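Local coordinates for Lmo2470 protein (Listeria monocytogenes EGD-e, PDB 5HL3) that interacts with afadin and facilitates basement membrane crossing, as a calcium-binding leucine-rich repeat protein of the internalin family, at residues M125-S131 with L148-S154; V74-M80 with L98-A104; D6-L10 with E67-F71; I58-Q64 with K85-P90. All blocks are in the same frame, centred on the assembly; numbering follows the deposited sequence. Where two conformers were deposited one is given.

How the interactions relate
Interactions 1 and 2 belong to one parallel sheet, and their centres lie about 10 Å apart. Strand 100-103 of interaction 2 neighbours strand 127-129 of interaction 1, joined by probable hydrogen bonds such as Asp-126 N to Lys-99 O at 2.7 Å. Interaction 4 packs against the core-facing side chains of interaction 2: Phe-89 CD1 packs on Ile-79 CD1 at 3.7 Å, and the segments of the two contacts alternate along the chain. Interaction 3 lies toward the N-terminal end, its centre about 17 Å from that of interaction 4 and about 28 Å from that of interaction 1. The side chain of Ser-131 is about 5 Å from that of Asp-105, a calcium ligand, and about 8 Å from a bound calcium ion.

Interaction 1: M125-S131 with L148-S154; sequences MDTITMS and LKQLYMS
Thr-127, Ile-128 and Thr-129 form parallel bridges with Gln-150, Leu-151 and Tyr-152, as neighbouring strands of the leucine-rich repeat sheet. The short strand axes approach to 4.9 Å with an angle of only 1° between them. Register is set first at Asp-126 O, which accepts from Lys-149 N at 2.8 Å and from Gln-150 N at 3.0 Å, so one carbonyl grips two successive amides. Further along, Ile-128 N bonds to Gln-150 O, Tyr-152 N donates almost straight to Ile-128 O (2.9 Å, 178° at the hydrogen), and Met-130 N bonds to Tyr-152 O.

Ile-128 and Leu-151 face the core, where the CB of Ile-128 meets CD1 of Leu-151 while CD1 of Leu-148 comes across the isoleucine at about a right angle. Beyond the strands the selenomethionines Met-130 and Met-153 run side by side, with Met-130 CB 3.9 Å from Met-153 SE. Contacts of Gln-150, Leu-151 and Met-153 are those of one of two conformers.

On the other face, Thr-127 CG2 comes in at the edge of the Tyr-152 ring, near its plane, 3.9 Å from CE2. Thr-127 OG1 lies 2.9 Å from Gln-150 OE1. Asp-126 OD1 is also within reach of Thr-127 OG1, and which acceptor takes the hydroxyl's one proton is not settled. The aliphatic chain of Lys-149 passes Asp-126 OD2, but its NZ makes no ionic contact there. Ser-154 OG is hydrogen-bonded to Ser-178 OG. With OG opposite its carbonyl carbon (chi1 -58°), Ser-131 reaches across to accept from Ser-154 N at 3.0 Å.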
# COMPACT_ATOMS: atom_id res chain seq x y z
N MSE A 125 -15.92 -4.83 -15.40
CA MSE A 125 -15.36 -4.26 -14.16
C MSE A 125 -14.16 -3.38 -14.43
O MSE A 125 -13.24 -3.77 -15.13
CB MSE A 125 -14.94 -5.37 -13.20
CG MSE A 125 -14.68 -4.84 -11.77
SE MSE A 125 -16.30 -4.47 -10.76
CE MSE A 125 -16.64 -6.31 -10.18
N ASP A 126 -14.19 -2.18 -13.82
CA ASP A 126 -13.12 -1.18 -13.95
C ASP A 126 -12.33 -1.00 -12.65
O ASP A 126 -11.10 -0.87 -12.68
CB ASP A 126 -13.76 0.16 -14.40
CG ASP A 126 -12.77 1.27 -14.51
OD1 ASP A 126 -12.49 1.92 -13.48
OD2 ASP A 126 -12.30 1.54 -15.65
N THR A 127 -13.02 -0.96 -11.51
CA THR A 127 -12.40 -0.67 -10.22
C THR A 127 -12.98 -1.55 -9.13
O THR A 127 -14.20 -1.66 -9.01
CB THR A 127 -12.60 0.81 -9.81
OG1 THR A 127 -11.97 1.67 -10.79
CG2 THR A 127 -12.01 1.12 -8.45
N ILE A 128 -12.08 -2.13 -8.32
CA ILE A 128 -12.44 -2.91 -7.13
C ILE A 128 -11.72 -2.31 -5.93
O ILE A 128 -10.52 -2.08 -5.98
CB ILE A 128 -12.08 -4.38 -7.27
CG1 ILE A 128 -12.88 -5.04 -8.44
CG2 ILE A 128 -12.33 -5.10 -5.94
CD1 ILE A 128 -12.47 -6.47 -8.69
N THR A 129 -12.47 -2.03 -4.86
CA THR A 129 -11.93 -1.51 -3.60
C THR A 129 -12.38 -2.37 -2.44
O THR A 129 -13.59 -2.54 -2.23
CB THR A 129 -12.41 -0.08 -3.31
OG1 THR A 129 -12.05 0.78 -4.40
CG2 THR A 129 -11.80 0.49 -2.03
N MSE A 130 -11.41 -2.90 -1.68
CA MSE A 130 -11.73 -3.75 -0.51
C MSE A 130 -10.86 -3.40 0.67
O MSE A 130 -10.87 -4.11 1.69
CB MSE A 130 -11.51 -5.20 -0.88
CG MSE A 130 -12.45 -5.68 -1.99
SE MSE A 130 -12.03 -7.48 -2.63
CE MSE A 130 -12.91 -8.35 -1.26
N SER A 131 -10.14 -2.30 0.58
CA SER A 131 -9.19 -1.88 1.62
C SER A 131 -9.76 -1.87 3.03
O SER A 131 -10.87 -1.43 3.29
CB SER A 131 -8.69 -0.49 1.31
OG SER A 131 -8.08 -0.46 0.03
N LEU A 148 -10.14 -4.33 -16.25
CA LEU A 148 -9.81 -3.82 -14.92
C LEU A 148 -8.70 -2.76 -14.97
O LEU A 148 -7.67 -2.98 -15.61
CB LEU A 148 -9.39 -4.96 -13.99
CG LEU A 148 -9.38 -4.65 -12.49
CD1 LEU A 148 -10.80 -4.49 -11.99
CD2 LEU A 148 -8.69 -5.76 -11.73
N LYS A 149 -8.93 -1.62 -14.34
CA LYS A 149 -7.99 -0.49 -14.34
C LYS A 149 -7.46 -0.07 -12.98
O LYS A 149 -6.35 0.47 -12.88
CB LYS A 149 -8.62 0.72 -15.04
CG LYS A 149 -8.66 0.53 -16.55
CD LYS A 149 -9.24 1.73 -17.28
CE LYS A 149 -9.28 1.47 -18.76
NZ LYS A 149 -9.83 2.60 -19.54
N GLN A 150 -8.24 -0.32 -11.91
CA GLN A 150 -7.82 0.10 -10.58
C GLN A 150 -8.13 -0.96 -9.57
O GLN A 150 -9.26 -1.50 -9.53
CB GLN A 150 -8.49 1.41 -10.16
CG GLN A 150 -8.38 2.53 -11.16
CD GLN A 150 -8.97 3.82 -10.61
OE1 GLN A 150 -10.15 3.88 -10.26
NE2 GLN A 150 -8.15 4.84 -10.51
N LEU A 151 -7.17 -1.23 -8.69
CA LEU A 151 -7.32 -2.25 -7.67
C LEU A 151 -6.81 -1.69 -6.34
O LEU A 151 -5.60 -1.44 -6.19
CB LEU A 151 -6.58 -3.51 -8.11
CG LEU A 151 -6.72 -4.75 -7.27
CD1 LEU A 151 -8.17 -5.14 -7.07
CD2 LEU A 151 -5.93 -5.88 -7.92
N TYR A 152 -7.73 -1.46 -5.39
CA TYR A 152 -7.42 -0.87 -4.08
C TYR A 152 -7.55 -1.98 -3.04
O TYR A 152 -8.67 -2.40 -2.70
CB TYR A 152 -8.35 0.28 -3.79
CG TYR A 152 -8.16 1.45 -4.74
CD1 TYR A 152 -7.14 2.36 -4.56
CD2 TYR A 152 -9.03 1.65 -5.83
CE1 TYR A 152 -6.98 3.41 -5.44
CE2 TYR A 152 -8.86 2.71 -6.69
CZ TYR A 152 -7.84 3.57 -6.50
OH TYR A 152 -7.68 4.64 -7.41
N MSE A 153 -6.40 -2.42 -2.51
CA MSE A 153 -6.32 -3.58 -1.61
C MSE A 153 -5.37 -3.27 -0.47
O MSE A 153 -4.50 -4.07 -0.13
CB MSE A 153 -5.85 -4.80 -2.40
CG MSE A 153 -6.68 -5.11 -3.64
SE MSE A 153 -8.47 -5.83 -3.26
CE MSE A 153 -7.86 -7.66 -2.93
N SER A 154 -5.53 -2.11 0.13
CA SER A 154 -4.67 -1.66 1.25
C SER A 154 -5.15 -2.25 2.57
O SER A 154 -6.37 -2.37 2.77
CB SER A 154 -4.71 -0.14 1.32
OG SER A 154 -3.96 0.33 2.41

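Interaction 2: V74-M80 with L98-A104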
# COMPACT_ATOMS: atom_id res chain seq x y z
N VAL A 74 -27.46 -1.10 -13.76
CA VAL A 74 -26.59 -0.90 -12.58
C VAL A 74 -25.12 -1.02 -12.98
O VAL A 74 -24.69 -2.01 -13.58
CB VAL A 74 -26.93 -1.91 -11.47
CG1 VAL A 74 -25.84 -1.99 -10.41
CG2 VAL A 74 -28.26 -1.52 -10.82
N THR A 75 -24.35 0.02 -12.65
CA THR A 75 -22.90 0.00 -12.90
C THR A 75 -22.05 0.06 -11.63
O THR A 75 -20.85 -0.10 -11.72
CB THR A 75 -22.49 1.19 -13.79
OG1 THR A 75 -22.81 2.43 -13.13
CG2 THR A 75 -23.18 1.13 -15.15
N ASP A 76 -22.67 0.31 -10.48
CA ASP A 76 -21.94 0.42 -9.21
C ASP A 76 -22.61 -0.37 -8.11
O ASP A 76 -23.85 -0.37 -8.00
CB ASP A 76 -21.87 1.86 -8.71
CG ASP A 76 -21.13 1.97 -7.34
OD1 ASP A 76 -19.90 1.80 -7.32
OD2 ASP A 76 -21.77 2.11 -6.27
N VAL A 77 -21.80 -1.04 -7.31
CA VAL A 77 -22.26 -1.72 -6.09
C VAL A 77 -21.38 -1.20 -4.96
O VAL A 77 -20.17 -1.29 -5.04
CB VAL A 77 -22.21 -3.25 -6.17
CG1 VAL A 77 -22.41 -3.88 -4.79
CG2 VAL A 77 -23.30 -3.76 -7.11
N SER A 78 -22.00 -0.62 -3.94
CA SER A 78 -21.29 -0.11 -2.79
C SER A 78 -21.85 -0.75 -1.53
O SER A 78 -23.04 -0.68 -1.27
CB SER A 78 -21.36 1.41 -2.74
OG SER A 78 -20.63 1.98 -3.80
N ILE A 79 -20.99 -1.38 -0.77
CA ILE A 79 -21.36 -2.05 0.49
C ILE A 79 -20.74 -1.19 1.59
O ILE A 79 -19.54 -1.30 1.91
CB ILE A 79 -20.90 -3.52 0.50
CG1 ILE A 79 -21.57 -4.24 -0.68
CG2 ILE A 79 -21.30 -4.18 1.82
CD1 ILE A 79 -20.89 -5.43 -1.20
N MSE A 80 -21.56 -0.31 2.16
CA MSE A 80 -21.09 0.69 3.11
C MSE A 80 -20.99 0.20 4.52
O MSE A 80 -20.22 0.74 5.28
CB MSE A 80 -22.03 1.89 3.08
CG MSE A 80 -22.06 2.53 1.68
SE MSE A 80 -20.33 3.26 1.09
CE MSE A 80 -20.34 4.72 2.38
N LEU A 98 -21.89 -4.17 -14.44
CA LEU A 98 -21.16 -3.73 -13.27
C LEU A 98 -19.75 -3.25 -13.63
O LEU A 98 -19.00 -3.94 -14.33
CB LEU A 98 -21.07 -4.88 -12.27
CG LEU A 98 -20.51 -4.50 -10.89
CD1 LEU A 98 -21.25 -3.33 -10.22
CD2 LEU A 98 -20.50 -5.71 -9.98
N LYS A 99 -19.43 -2.04 -13.17
CA LYS A 99 -18.12 -1.40 -13.41
C LYS A 99 -17.33 -1.16 -12.15
O LYS A 99 -16.10 -1.19 -12.18
CB LYS A 99 -18.33 -0.07 -14.12
CG LYS A 99 -18.82 -0.27 -15.53
CD LYS A 99 -19.19 0.97 -16.25
CE LYS A 99 -19.66 0.60 -17.66
NZ LYS A 99 -20.60 -0.61 -17.78
N THR A 100 -18.00 -0.93 -11.04
CA THR A 100 -17.28 -0.65 -9.80
C THR A 100 -17.89 -1.42 -8.65
O THR A 100 -19.11 -1.46 -8.47
CB THR A 100 -17.25 0.85 -9.47
OG1 THR A 100 -18.59 1.33 -9.35
CG2 THR A 100 -16.52 1.63 -10.56
N LEU A 101 -17.02 -2.02 -7.86
CA LEU A 101 -17.38 -2.79 -6.66
C LEU A 101 -16.62 -2.20 -5.51
O LEU A 101 -15.37 -2.14 -5.55
CB LEU A 101 -17.06 -4.26 -6.86
CG LEU A 101 -17.29 -5.15 -5.64
CD1 LEU A 101 -18.75 -5.15 -5.19
CD2 LEU A 101 -16.81 -6.54 -5.99
N PHE A 102 -17.33 -1.74 -4.50
CA PHE A 102 -16.73 -1.07 -3.33
C PHE A 102 -17.23 -1.66 -2.03
O PHE A 102 -18.44 -1.70 -1.80
CB PHE A 102 -17.08 0.43 -3.39
CG PHE A 102 -16.55 1.25 -2.24
CD1 PHE A 102 -17.29 1.42 -1.10
CD2 PHE A 102 -15.30 1.88 -2.32
CE1 PHE A 102 -16.81 2.18 -0.04
CE2 PHE A 102 -14.83 2.63 -1.25
CZ PHE A 102 -15.59 2.76 -0.11
N PHE A 103 -16.30 -2.10 -1.19
CA PHE A 103 -16.59 -2.46 0.20
C PHE A 103 -15.93 -1.37 1.03
O PHE A 103 -14.73 -1.07 0.83
CB PHE A 103 -15.96 -3.79 0.62
CG PHE A 103 -16.74 -5.03 0.22
CD1 PHE A 103 -17.67 -5.59 1.08
CD2 PHE A 103 -16.48 -5.66 -0.98
CE1 PHE A 103 -18.37 -6.73 0.74
CE2 PHE A 103 -17.18 -6.82 -1.31
CZ PHE A 103 -18.11 -7.35 -0.45
N ALA A 104 -16.66 -0.81 1.99
CA ALA A 104 -16.10 0.17 2.89
C ALA A 104 -15.03 -0.42 3.78
O ALA A 104 -14.97 -1.62 3.99
CB ALA A 104 -17.21 0.81 3.74
O HOH W 1 -19.79 2.78 -11.83
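At the buried centre Val-77 touches two leucines of 98-104 with different methyls: CG2 meets Leu-98 CD1 at 3.7 Å and CG1 meets Leu-101 CD1 at 3.9 Å. With CG1 anti to the backbone N (chi1 167°) and CG2 beside it, each methyl has its own leucine, Leu-98 crossing at about a right angle and Leu-101 lying alongside. Next along the core face, Ile-79 places CD1 over one face of the Phe-103 ring, 3.7 Å from its centroid and 25° off the normal, a CH-pi contact displaced toward the rim.

The backbones pair as parallel strands, their short axes 4.7 Å apart. Thr-75 O takes both Lys-99 N and Thr-100 N, and the ladder closes where Ala-104 N donates to Ile-79 O at 2.9 Å.

On the opposite face the selenium of Met-80 comes obliquely to the Phe-102 ring, 3.9 Å from CE1, as a Met-aromatic contact. Thr-100 OG1 is modelled 2.5 Å from Asp-76 OD1; that bond is very short and involves residues with two conformers, so its exact length is doubtful. A water donates to Thr-100 OG1, in this conformer, at 3.1 Å, and Lys-99 NZ forms its salt bridge with Glu-124.

This pair lies between strand 50-53, which bonds to 74-80, and strand 127-129, which bonds to 98-104; Phe-82 meets Phe-103 edge-to-face, and Tyr-119 and Tyr-122 cover Leu-101 and Leu-98 from the loops.

Interaction 3: D6-L10 with E67-F71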
# COMPACT_ATOMS: atom_id res chain seq x y z
N ASP A 6 -33.87 -18.22 -12.40
CA ASP A 6 -34.00 -17.67 -11.02
C ASP A 6 -34.81 -16.36 -10.94
O ASP A 6 -35.12 -15.93 -9.84
CB ASP A 6 -32.59 -17.43 -10.39
CG ASP A 6 -31.90 -18.70 -9.99
OD1 ASP A 6 -32.52 -19.51 -9.27
OD2 ASP A 6 -30.70 -18.88 -10.34
N LEU A 7 -35.16 -15.74 -12.07
CA LEU A 7 -35.84 -14.43 -12.01
C LEU A 7 -37.25 -14.53 -11.47
O LEU A 7 -38.09 -15.32 -11.96
CB LEU A 7 -35.86 -13.74 -13.38
CG LEU A 7 -34.50 -13.42 -13.98
CD1 LEU A 7 -34.66 -12.96 -15.42
CD2 LEU A 7 -33.73 -12.38 -13.18
N TYR A 8 -37.54 -13.72 -10.46
CA TYR A 8 -38.85 -13.72 -9.83
C TYR A 8 -39.86 -12.99 -10.75
O TYR A 8 -39.53 -11.95 -11.30
CB TYR A 8 -38.79 -13.05 -8.45
CG TYR A 8 -39.99 -13.37 -7.61
CD1 TYR A 8 -40.06 -14.56 -6.88
CD2 TYR A 8 -41.05 -12.50 -7.55
CE1 TYR A 8 -41.19 -14.87 -6.13
CE2 TYR A 8 -42.16 -12.78 -6.80
CZ TYR A 8 -42.24 -13.97 -6.10
OH TYR A 8 -43.36 -14.25 -5.36
N PRO A 9 -41.11 -13.52 -10.87
CA PRO A 9 -42.10 -12.88 -11.74
C PRO A 9 -42.53 -11.51 -11.22
O PRO A 9 -42.81 -11.36 -10.03
CB PRO A 9 -43.29 -13.86 -11.69
CG PRO A 9 -43.17 -14.53 -10.36
CD PRO A 9 -41.68 -14.70 -10.18
N LEU A 10 -42.58 -10.53 -12.12
CA LEU A 10 -42.99 -9.17 -11.75
C LEU A 10 -44.29 -8.80 -12.46
O LEU A 10 -44.57 -9.36 -13.51
CB LEU A 10 -41.90 -8.18 -12.18
CG LEU A 10 -40.52 -8.39 -11.54
CD1 LEU A 10 -39.50 -7.38 -12.07
CD2 LEU A 10 -40.63 -8.28 -10.02
N GLU A 67 -29.79 -12.36 -7.55
CA GLU A 67 -29.93 -13.03 -8.86
C GLU A 67 -31.41 -13.23 -9.25
O GLU A 67 -31.70 -13.65 -10.36
CB GLU A 67 -29.19 -14.35 -8.89
CG GLU A 67 -29.82 -15.43 -8.03
CD GLU A 67 -28.91 -16.60 -7.75
OE1 GLU A 67 -27.81 -16.71 -8.36
OE2 GLU A 67 -29.27 -17.43 -6.90
N ARG A 68 -32.33 -12.90 -8.35
CA ARG A 68 -33.77 -13.01 -8.62
C ARG A 68 -34.31 -11.80 -9.36
O ARG A 68 -35.48 -11.79 -9.71
CB ARG A 68 -34.53 -13.20 -7.32
CG ARG A 68 -34.18 -14.52 -6.62
CD ARG A 68 -34.53 -14.50 -5.15
NE ARG A 68 -35.97 -14.38 -4.89
CZ ARG A 68 -36.79 -15.39 -4.62
NH1 ARG A 68 -36.36 -16.64 -4.63
NH2 ARG A 68 -38.06 -15.15 -4.36
N ALA A 69 -33.48 -10.79 -9.60
CA ALA A 69 -33.92 -9.58 -10.31
C ALA A 69 -32.87 -9.17 -11.33
O ALA A 69 -31.68 -9.30 -11.08
CB ALA A 69 -34.14 -8.42 -9.33
N MSE A 70 -33.32 -8.69 -12.48
CA MSE A 70 -32.43 -8.23 -13.54
C MSE A 70 -32.13 -6.76 -13.39
O MSE A 70 -33.06 -5.95 -13.41
CB MSE A 70 -33.06 -8.50 -14.90
CG MSE A 70 -32.14 -8.10 -16.07
SE MSE A 70 -30.39 -8.96 -16.12
CE MSE A 70 -31.06 -10.75 -16.44
N PHE A 71 -30.85 -6.42 -13.24
CA PHE A 71 -30.37 -5.04 -13.10
C PHE A 71 -29.66 -4.64 -14.41
O PHE A 71 -28.44 -4.77 -14.55
CB PHE A 71 -29.43 -4.93 -11.91
CG PHE A 71 -30.08 -5.28 -10.59
CD1 PHE A 71 -30.86 -4.37 -9.93
CD2 PHE A 71 -29.91 -6.55 -10.03
CE1 PHE A 71 -31.46 -4.68 -8.72
CE2 PHE A 71 -30.51 -6.87 -8.82
CZ PHE A 71 -31.29 -5.92 -8.17
O HOH W 2 -37.49 -10.11 -10.84
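Asp-6, Leu-7 and Tyr-8 lie against Glu-67, Arg-68 and Met-70 in a surface contact that ties the first modelled residues of the chain to the loop after helix 60-63, ahead of strand 76-79. The main evidence is one backbone hydrogen bond, Tyr-8 N to Arg-68 O, at 2.9 Å and 173° at the hydrogen. The same Arg-68 O accepts a hydrogen bond from a water at 2.9 Å, and that water also donates to Tyr-8 O at 2.8 Å, closing a bridge beside the direct bond. Two CA-H...O approaches flank it, of which Arg-68 CA to Asp-6 O measures 3.4 Å.

Side chains add three meetings. The Tyr-8 ring and the Arg-68 guanidinium run alongside, pointing the same way, with planes 27° apart and NH2 3.3 Å from CD1; the approach is oblique. A bend at chi3 (65°) turns the arginine so that NE reaches Val-17 O and NH2 reaches Asp-16 O, two carbonyls that fix the group next to the tyrosine. Leu-7 sends CD2 over the backbone of 67-70 and comes within 4.3 Å of Met-70 CB. At the outer edge the carboxylates of Asp-6 and Glu-67 stack nearly flat on each other, OD2 to OE2 4.0 Å; such like charges might raise the affinity of one group for a proton. Gln-64 NE2 bonds to Glu-67 OE1.

With helices 14-17 and 42-46 packing close by, this meeting of the N-terminal segment with the loop that leads to strand 76-79 is consistent with the helical cap that precedes the leucine-rich repeats of internalins.

Interaction 4: I58-Q64 with K85-P90; sequences ITNDSMQ and KLTEFP
Met-63, a selenomethionine on helix 60-63, points into the 85-90 loop. Its CB is 4.0 Å from Leu-86 CD1. CG, anti to the backbone N (chi1 -165°), is 3.6 Å from Pro-90 CD, the two side chains crossing at about a right angle, and also touches Phe-89 CE1. The chain bends at chi2, and SE comes to 4.1 Å from Phe-89 CE1, an oblique Met-aromatic approach. A second bend at chi3 carries the terminal CE to Leu-86 CD2, 3.8 Å away, so that one side chain touches three residues of the loop.

Asn-60 makes the polar half of the contact. Its OD1 accepts from Thr-87 N at 2.8 Å, and more weakly from Glu-88 N, while ND2 donates to Thr-87 OG1 at 3.0 Å, the hydroxyl lying near the amide plane. Used at both ends, the amide is fixed in its rotation. The backbone joins in where Asn-60 N donates to Lys-85 O at 3.1 Å. Thr-59 and Ser-62 form a capping box at the start of the helix, and one water links Asn-60 O to Glu-88 O.

Both segments are return crossings between neighbouring strands of the leucine-rich repeat sheet: 58-64 precedes strand 76-79, whereas the loop 85-90 leads on to strand 100-103. Leu-86 and Phe-89 face both strands, Met-63 reaches Leu-23 of helix 21-30 on the N-terminal side, and Ser-115 bonds to Glu-88 OE2 from the loop after strand 113-114.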
# COMPACT_ATOMS: atom_id res chain seq x y z
N ILE A 58 -27.34 -8.87 6.37
CA ILE A 58 -27.21 -9.53 5.08
C ILE A 58 -26.02 -10.50 5.14
O ILE A 58 -24.97 -10.14 5.67
CB ILE A 58 -27.04 -8.49 3.94
CG1 ILE A 58 -28.33 -7.64 3.82
CG2 ILE A 58 -26.72 -9.19 2.62
CD1 ILE A 58 -28.20 -6.46 2.91
N THR A 59 -26.17 -11.71 4.60
CA THR A 59 -25.11 -12.72 4.59
C THR A 59 -24.76 -13.07 3.17
O THR A 59 -25.38 -12.56 2.22
CB THR A 59 -25.63 -14.02 5.25
OG1 THR A 59 -26.65 -14.60 4.42
CG2 THR A 59 -26.19 -13.74 6.64
N ASN A 60 -23.76 -13.92 2.98
CA ASN A 60 -23.46 -14.38 1.62
C ASN A 60 -24.68 -14.97 0.94
O ASN A 60 -24.93 -14.71 -0.24
CB ASN A 60 -22.37 -15.43 1.61
CG ASN A 60 -21.01 -14.89 2.00
OD1 ASN A 60 -20.83 -13.69 2.12
ND2 ASN A 60 -20.05 -15.76 2.15
N ASP A 61 -25.43 -15.77 1.69
CA ASP A 61 -26.63 -16.40 1.14
C ASP A 61 -27.71 -15.42 0.78
O ASP A 61 -28.34 -15.54 -0.31
CB ASP A 61 -27.18 -17.44 2.11
CG ASP A 61 -26.34 -18.70 2.15
OD1 ASP A 61 -25.49 -18.89 1.24
OD2 ASP A 61 -26.55 -19.52 3.09
N SER A 62 -28.00 -14.45 1.64
CA SER A 62 -29.02 -13.49 1.26
C SER A 62 -28.58 -12.53 0.15
O SER A 62 -29.41 -12.13 -0.67
CB SER A 62 -29.64 -12.80 2.48
OG SER A 62 -28.69 -12.30 3.39
N MSE A 63 -27.30 -12.17 0.07
CA MSE A 63 -26.86 -11.32 -1.03
C MSE A 63 -27.06 -12.03 -2.36
O MSE A 63 -27.31 -11.38 -3.37
CB MSE A 63 -25.39 -10.91 -0.82
CG MSE A 63 -24.97 -9.74 -1.73
SE MSE A 63 -25.86 -8.03 -1.32
CE MSE A 63 -24.52 -7.32 -0.08
N GLN A 64 -26.94 -13.35 -2.38
CA GLN A 64 -27.16 -14.15 -3.60
C GLN A 64 -28.58 -13.97 -4.17
O GLN A 64 -28.79 -14.18 -5.37
CB GLN A 64 -26.94 -15.62 -3.26
CG GLN A 64 -26.93 -16.54 -4.45
CD GLN A 64 -25.57 -16.64 -5.07
OE1 GLN A 64 -24.53 -16.65 -4.35
NE2 GLN A 64 -25.55 -16.81 -6.38
N LYS A 85 -21.05 -12.12 8.63
CA LYS A 85 -21.52 -13.22 7.79
C LYS A 85 -21.61 -12.87 6.30
O LYS A 85 -21.99 -13.71 5.48
CB LYS A 85 -22.84 -13.78 8.31
CG LYS A 85 -22.71 -14.32 9.72
CD LYS A 85 -24.01 -14.91 10.21
CE LYS A 85 -23.93 -15.31 11.67
NZ LYS A 85 -25.28 -15.44 12.29
N LEU A 86 -21.28 -11.62 5.96
CA LEU A 86 -21.06 -11.25 4.55
C LEU A 86 -19.55 -11.23 4.33
O LEU A 86 -18.88 -10.30 4.77
CB LEU A 86 -21.64 -9.87 4.20
CG LEU A 86 -21.51 -9.52 2.70
CD1 LEU A 86 -22.41 -10.41 1.83
CD2 LEU A 86 -21.80 -8.05 2.45
N THR A 87 -19.03 -12.24 3.64
CA THR A 87 -17.60 -12.30 3.37
C THR A 87 -17.28 -12.26 1.87
O THR A 87 -16.12 -12.33 1.50
CB THR A 87 -16.95 -13.55 3.99
OG1 THR A 87 -17.51 -14.74 3.41
CG2 THR A 87 -17.17 -13.60 5.50
N GLU A 88 -18.29 -12.15 1.02
CA GLU A 88 -18.07 -12.14 -0.41
C GLU A 88 -19.25 -11.55 -1.14
O GLU A 88 -20.41 -11.86 -0.80
CB GLU A 88 -17.85 -13.58 -0.87
CG GLU A 88 -17.66 -13.79 -2.34
CD GLU A 88 -17.29 -15.21 -2.61
OE1 GLU A 88 -18.19 -15.96 -3.03
OE2 GLU A 88 -16.15 -15.58 -2.28
N PHE A 89 -19.00 -10.67 -2.12
CA PHE A 89 -20.07 -10.25 -3.02
C PHE A 89 -20.15 -11.33 -4.10
O PHE A 89 -19.15 -11.64 -4.72
CB PHE A 89 -19.83 -8.86 -3.62
CG PHE A 89 -21.01 -8.37 -4.38
CD1 PHE A 89 -22.14 -7.91 -3.71
CD2 PHE A 89 -21.06 -8.44 -5.75
CE1 PHE A 89 -23.27 -7.52 -4.41
CE2 PHE A 89 -22.18 -8.05 -6.45
CZ PHE A 89 -23.29 -7.60 -5.77
N PRO A 90 -21.33 -11.92 -4.32
CA PRO A 90 -21.41 -13.05 -5.23
C PRO A 90 -21.22 -12.71 -6.71
O PRO A 90 -21.43 -11.57 -7.11
CB PRO A 90 -22.80 -13.60 -4.96
CG PRO A 90 -23.60 -12.38 -4.66
CD PRO A 90 -22.66 -11.54 -3.80
O HOH W 3 -23.59 -10.47 8.21
O HOH W 4 -22.05 -14.12 -1.59